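Local coordinates for protein S-adenosylmethionine:2-demethylmenaquinone methyltransferase (Geobacillus kaustophilus, PDB 2PCN) that belongs to the Aldolase/RraA family, with a fold of mixed beta-sheet and helices, and assembles as three copies of one chain, at residues Ala4-Gln9 / Gly148-Asn153; Glu41-Val46 / Asp74-Ile79. All blocks are in the same frame, centred on the assembly; numbering follows the deposited sequence.

Contact 1: Ala4-Gln9 / Gly148-Asn153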
loop_
_atom_site.group_PDB
_atom_site.type_symbol
_atom_site.label_atom_id
_atom_site.label_comp_id
_atom_site.label_asym_id
_atom_site.label_seq_id
_atom_site.Cartn_x
_atom_site.Cartn_y
_atom_site.Cartn_z
ATOM N N ALA A 4 -15.305 13.052 2.472
ATOM C CA ALA A 4 -15.098 13.861 3.667
ATOM C C ALA A 4 -16.229 14.873 3.815
ATOM O O ALA A 4 -16.762 15.059 4.909
ATOM C CB ALA A 4 -13.757 14.580 3.584
ATOM N N ASP A 5 -16.600 15.519 2.711
ATOM C CA ASP A 5 -17.676 16.507 2.740
ATOM C C ASP A 5 -19.029 15.856 2.996
ATOM O O ASP A 5 -19.866 16.410 3.711
ATOM C CB ASP A 5 -17.732 17.295 1.426
ATOM C CG ASP A 5 -16.528 18.197 1.234
ATOM O OD1 ASP A 5 -15.978 18.678 2.246
ATOM O OD2 ASP A 5 -16.142 18.440 0.074
ATOM N N LEU A 6 -19.244 14.681 2.411
ATOM C CA LEU A 6 -20.500 13.957 2.594
ATOM C C LEU A 6 -20.680 13.541 4.050
ATOM O O LEU A 6 -21.791 13.582 4.582
ATOM C CB LEU A 6 -20.532 12.727 1.687
ATOM C CG LEU A 6 -20.579 13.063 0.196
ATOM C CD1 LEU A 6 -20.417 11.795 -0.634
ATOM C CD2 LEU A 6 -21.902 13.761 -0.119
ATOM N N CYS A 7 -19.592 13.135 4.697
ATOM C CA CYS A 7 -19.685 12.744 6.094
ATOM C C CYS A 7 -20.015 13.959 6.963
ATOM O O CYS A 7 -20.833 13.866 7.875
ATOM C CB CYS A 7 -18.381 12.088 6.563
ATOM S SG CYS A 7 -18.152 10.379 5.963
ATOM N N ASP A 8 -19.399 15.100 6.670
ATOM C CA ASP A 8 -19.654 16.311 7.453
ATOM C C ASP A 8 -21.114 16.749 7.370
ATOM O O ASP A 8 -21.695 17.179 8.363
ATOM C CB ASP A 8 -18.760 17.464 6.983
ATOM C CG ASP A 8 -17.294 17.246 7.315
ATOM O OD1 ASP A 8 -16.978 16.281 8.043
ATOM O OD2 ASP A 8 -16.455 18.051 6.853
ATOM N N GLN A 9 -21.703 16.628 6.184
ATOM C CA GLN A 9 -23.093 17.028 5.971
ATOM C C GLN A 9 -24.164 15.983 6.281
ATOM O O GLN A 9 -25.226 16.323 6.808
ATOM C CB GLN A 9 -23.303 17.467 4.519
ATOM C CG GLN A 9 -22.604 18.742 4.101
ATOM C CD GLN A 9 -22.962 19.138 2.678
ATOM O OE1 GLN A 9 -24.128 19.394 2.367
ATOM N NE2 GLN A 9 -21.962 19.184 1.806
ATOM N N GLY A 148 -12.043 7.152 1.314
ATOM C CA GLY A 148 -12.859 6.035 1.751
ATOM C C GLY A 148 -14.090 5.805 0.903
ATOM O O GLY A 148 -14.188 6.294 -0.224
ATOM N N VAL A 149 -15.035 5.053 1.458
ATOM C CA VAL A 149 -16.276 4.727 0.771
ATOM C C VAL A 149 -17.449 4.852 1.737
ATOM O O VAL A 149 -17.420 4.297 2.833
ATOM C CB VAL A 149 -16.236 3.280 0.232
ATOM C CG1 VAL A 149 -17.553 2.942 -0.458
ATOM C CG2 VAL A 149 -15.060 3.113 -0.728
ATOM N N VAL A 150 -18.477 5.587 1.325
ATOM C CA VAL A 150 -19.659 5.778 2.151
ATOM C C VAL A 150 -20.912 5.444 1.353
ATOM O O VAL A 150 -20.965 5.661 0.140
ATOM C CB VAL A 150 -19.749 7.226 2.682
ATOM C CG1 VAL A 150 -18.501 7.545 3.498
ATOM C CG2 VAL A 150 -19.905 8.209 1.532
ATOM N N VAL A 151 -21.916 4.915 2.043
ATOM C CA VAL A 151 -23.162 4.511 1.405
ATOM C C VAL A 151 -24.387 5.196 2.004
ATOM O O VAL A 151 -24.550 5.239 3.222
ATOM C CB VAL A 151 -23.356 2.986 1.528
ATOM C CG1 VAL A 151 -24.664 2.569 0.881
ATOM C CG2 VAL A 151 -22.180 2.262 0.887
ATOM N N ALA A 152 -25.246 5.724 1.137
ATOM C CA ALA A 152 -26.479 6.383 1.564
ATOM C C ALA A 152 -27.644 5.603 0.955
ATOM O O ALA A 152 -27.476 4.926 -0.058
ATOM C CB ALA A 152 -26.500 7.829 1.081
ATOM N N ASN A 153 -28.821 5.688 1.564
ATOM C CA ASN A 153 -29.970 4.959 1.040
ATOM C C ASN A 153 -30.673 5.681 -0.104
ATOM O O ASN A 153 -31.720 5.238 -0.578
ATOM C CB ASN A 153 -30.964 4.656 2.164
ATOM C CG ASN A 153 -30.467 3.571 3.102
ATOM O OD1 ASN A 153 -31.137 3.218 4.073
ATOM N ND2 ASN A 153 -29.285 3.031 2.813
#
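The N-terminal helix 3-10 packs on strand 148-152, a helix-on-sheet contact in which Leu6 and Cys7 share one valine, Val150. The evidence for a single anchoring point is geometric: Val150 directs its CB toward the helix, and each of its two methyl groups serves a different partner. CG1 meets Cys7 SG at 3.8 Å, whereas CG2 lies 4.2 Å from Leu6 CD1. The crossed pairings are much longer, with Cys7 SG 5.2 Å from Val150 CG2, so the branched end of the valine divides its surface between two consecutive helix residues. This division follows from the first torsion of Val150 (chi1 -59°), which places CG1 beside the backbone N and CG2 between that N and the carbonyl carbon. On the helix, Cys7 has its sulfur anti to its own carbonyl carbon (chi1 -75°), carrying SG out over CG1. Leu6 reaches the strand with CD1; its other methyl, CD2, stays 6.1 Å from Val150 CG2. The backbones keep a spacing bridged by side chains, since the CA atoms of Cys7 and Val150 are 8.0 Å apart. All three touching residues are buried, and apolar contact alone joins the two segments. Val149 and Val151, the strand neighbours of Val150, instead meet Trp136 of strand 134-136, consistent with the alternation of side chains along an extended strand. Leu6 and Val150 also rest on Tyr143. Pro114 of the second subunit packs against both Cys7 and Val150, and Arg95 of that subunit forms a salt bridge with Asp8, placing the helix at a subunit interface. Strand 148-152 itself lies between its antiparallel partners 14-16 and 141-145, with helix 3-10 across the face that bears Val150.

Contact 2: Glu41-Val46 / Asp74-Ile79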
loop_
_atom_site.group_PDB
_atom_site.type_symbol
_atom_site.label_atom_id
_atom_site.label_comp_id
_atom_site.label_asym_id
_atom_site.label_seq_id
_atom_site.Cartn_x
_atom_site.Cartn_y
_atom_site.Cartn_z
ATOM N N GLU A 41 -15.495 -16.808 -5.541
ATOM C CA GLU A 41 -14.493 -17.264 -6.500
ATOM C C GLU A 41 -15.067 -17.643 -7.871
ATOM O O GLU A 41 -14.505 -18.474 -8.589
ATOM C CB GLU A 41 -13.706 -18.431 -5.886
ATOM C CG GLU A 41 -13.350 -18.178 -4.414
ATOM C CD GLU A 41 -12.375 -19.192 -3.843
ATOM O OE1 GLU A 41 -12.522 -20.394 -4.133
ATOM O OE2 GLU A 41 -11.467 -18.782 -3.091
ATOM N N ASP A 42 -16.185 -17.016 -8.232
ATOM C CA ASP A 42 -16.847 -17.256 -9.516
ATOM C C ASP A 42 -17.300 -15.880 -10.010
ATOM O O ASP A 42 -17.847 -15.101 -9.233
ATOM C CB ASP A 42 -18.057 -18.176 -9.318
ATOM C CG ASP A 42 -18.576 -18.758 -10.623
ATOM O OD1 ASP A 42 -19.040 -17.987 -11.492
ATOM O OD2 ASP A 42 -18.516 -19.993 -10.782
ATOM N N ASN A 43 -17.078 -15.566 -11.283
ATOM C CA ASN A 43 -17.465 -14.241 -11.762
ATOM C C ASN A 43 -18.414 -14.177 -12.954
ATOM O O ASN A 43 -18.540 -13.130 -13.590
ATOM C CB ASN A 43 -16.202 -13.405 -12.045
ATOM C CG ASN A 43 -15.586 -13.684 -13.409
ATOM O OD1 ASN A 43 -15.835 -14.717 -14.030
ATOM N ND2 ASN A 43 -14.756 -12.754 -13.876
ATOM N N VAL A 44 -19.095 -15.281 -13.253
ATOM C CA VAL A 44 -20.038 -15.283 -14.368
ATOM C C VAL A 44 -21.124 -14.234 -14.138
ATOM O O VAL A 44 -21.509 -13.517 -15.058
ATOM C CB VAL A 44 -20.713 -16.656 -14.536
ATOM C CG1 VAL A 44 -21.864 -16.552 -15.536
ATOM C CG2 VAL A 44 -19.688 -17.674 -15.008
ATOM N N LEU A 45 -21.620 -14.151 -12.908
ATOM C CA LEU A 45 -22.654 -13.179 -12.585
ATOM C C LEU A 45 -22.100 -11.762 -12.538
ATOM O O LEU A 45 -22.843 -10.797 -12.710
ATOM C CB LEU A 45 -23.323 -13.540 -11.259
ATOM C CG LEU A 45 -24.139 -14.832 -11.370
ATOM C CD1 LEU A 45 -24.715 -15.199 -10.012
ATOM C CD2 LEU A 45 -25.251 -14.639 -12.401
ATOM N N VAL A 46 -20.798 -11.634 -12.300
ATOM C CA VAL A 46 -20.179 -10.311 -12.285
ATOM C C VAL A 46 -20.219 -9.820 -13.729
ATOM O O VAL A 46 -20.573 -8.674 -14.002
ATOM C CB VAL A 46 -18.707 -10.365 -11.812
ATOM C CG1 VAL A 46 -18.083 -8.978 -11.897
ATOM C CG2 VAL A 46 -18.642 -10.885 -10.382
ATOM N N ASP A 74 -9.238 -7.033 -17.288
ATOM C CA ASP A 74 -9.386 -5.957 -18.260
ATOM C C ASP A 74 -10.573 -6.114 -19.210
ATOM O O ASP A 74 -11.161 -5.119 -19.627
ATOM C CB ASP A 74 -8.084 -5.759 -19.047
ATOM C CG ASP A 74 -7.812 -6.874 -20.027
ATOM O OD1 ASP A 74 -7.963 -8.053 -19.650
ATOM O OD2 ASP A 74 -7.432 -6.567 -21.178
ATOM N N ARG A 75 -10.938 -7.348 -19.548
ATOM C CA ARG A 75 -12.076 -7.558 -20.443
ATOM C C ARG A 75 -13.349 -7.016 -19.810
ATOM O O ARG A 75 -14.106 -6.277 -20.443
ATOM C CB ARG A 75 -12.266 -9.042 -20.748
ATOM C CG ARG A 75 -11.168 -9.667 -21.589
ATOM C CD ARG A 75 -11.478 -11.131 -21.821
ATOM N NE ARG A 75 -11.661 -11.838 -20.557
ATOM C CZ ARG A 75 -12.518 -12.837 -20.378
ATOM N NH1 ARG A 75 -13.280 -13.252 -21.382
ATOM N NH2 ARG A 75 -12.616 -13.422 -19.191
ATOM N N LEU A 76 -13.591 -7.394 -18.559
ATOM C CA LEU A 76 -14.782 -6.932 -17.853
ATOM C C LEU A 76 -14.724 -5.441 -17.553
ATOM O O LEU A 76 -15.748 -4.758 -17.591
ATOM C CB LEU A 76 -14.981 -7.736 -16.561
ATOM C CG LEU A 76 -15.787 -9.033 -16.736
ATOM C CD1 LEU A 76 -15.200 -9.874 -17.852
ATOM C CD2 LEU A 76 -15.801 -9.808 -15.425
ATOM N N ALA A 77 -13.535 -4.931 -17.248
ATOM C CA ALA A 77 -13.394 -3.504 -16.970
ATOM C C ALA A 77 -13.712 -2.744 -18.259
ATOM O O ALA A 77 -14.304 -1.667 -18.235
ATOM C CB ALA A 77 -11.975 -3.187 -16.506
ATOM N N GLN A 78 -13.319 -3.326 -19.385
ATOM C CA GLN A 78 -13.571 -2.721 -20.687
ATOM C C GLN A 78 -15.078 -2.619 -20.919
ATOM O O GLN A 78 -15.574 -1.608 -21.422
ATOM C CB GLN A 78 -12.923 -3.572 -21.775
ATOM C CG GLN A 78 -13.037 -3.017 -23.176
ATOM C CD GLN A 78 -12.237 -3.837 -24.167
ATOM O OE1 GLN A 78 -12.537 -5.005 -24.407
ATOM N NE2 GLN A 78 -11.204 -3.232 -24.737
ATOM N N ILE A 79 -15.807 -3.670 -20.553
ATOM C CA ILE A 79 -17.257 -3.665 -20.713
ATOM C C ILE A 79 -17.823 -2.524 -19.876
ATOM O O ILE A 79 -18.697 -1.780 -20.325
ATOM C CB ILE A 79 -17.886 -5.002 -20.237
ATOM C CG1 ILE A 79 -17.416 -6.151 -21.131
ATOM C CG2 ILE A 79 -19.408 -4.903 -20.255
ATOM C CD1 ILE A 79 -17.886 -7.510 -20.670
#
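Leu76 pushes its CD2 methyl against the amide end of Asn43 and, more loosely, against Val46. The closer approach is to Asn43 ND2, 3.5 Å from Leu76 CD2. The methyl stands well out of the Asn43 amide plane and to one side of ND2, so it approaches the nitrogen obliquely over the face. Leu76 CD1 is 4.9 Å from Asn43 ND2, so one branch of the leucine does the touching. The same CD2 lies 4.3 Å from Val46 CG1, which makes it the common point of both contacts. Leu76 aims its CB across the gap, and its torsions (chi1 -87°, chi2 52°) turn CD2 toward the other segment. The amide it meets is fixed by polar bonds beyond the contact: ND2 donates to the backbone O of Leu71, and OD1 receives a weak hydrogen bond from Lys119 NZ. Asn43 therefore offers a held, buried surface to the leucine. An acetate ion, probably from the crystallisation liquor, lies about 3 Å from the Asn43 side chain and may mark a pocket there. Although Asn43 occupies the N-cap position of helix 44-52, its side chain makes no capping bond. The turn into that helix is instead secured one residue earlier, where Asp42 OD1 accepts from Val44 N at 3.2 Å, with an N-H...O angle of 170°, nearly along the C-O axis. This is an Asx turn; Gly121 N also bonds to OD1, while OD2 takes Glu120 N. Helix 44-52 connects parallel strands 30-38 and 58-62; helix 74-82, reached through strand 70-72 of a small parallel sheet, leads to strand 87-90, parallel to 58-62. The contact thus joins the N-terminal parts of two successive helices between parallel strands.

In the fold
Contact 2 is nested along the chain inside the loop closed by contact 1: the segments run 4-9, 41-46, 74-79, 148-153. The two contacts lie on opposite sides of the chain's centre, their own centres 27 Å apart and their nearest atoms about 17 Å apart, so they do not touch. The mixed sheet connects them: strand 148-152 pairs with 141-145, which pairs with 30-38, the strand that leads into contact 2. All four segments fall within the Aldolase/RraA range. Contact 1 joins the N-terminal helix to the last strand of the chain beside a second subunit, whereas no other chain of the assembly touches the segments of contact 2, which is packing within one subunit.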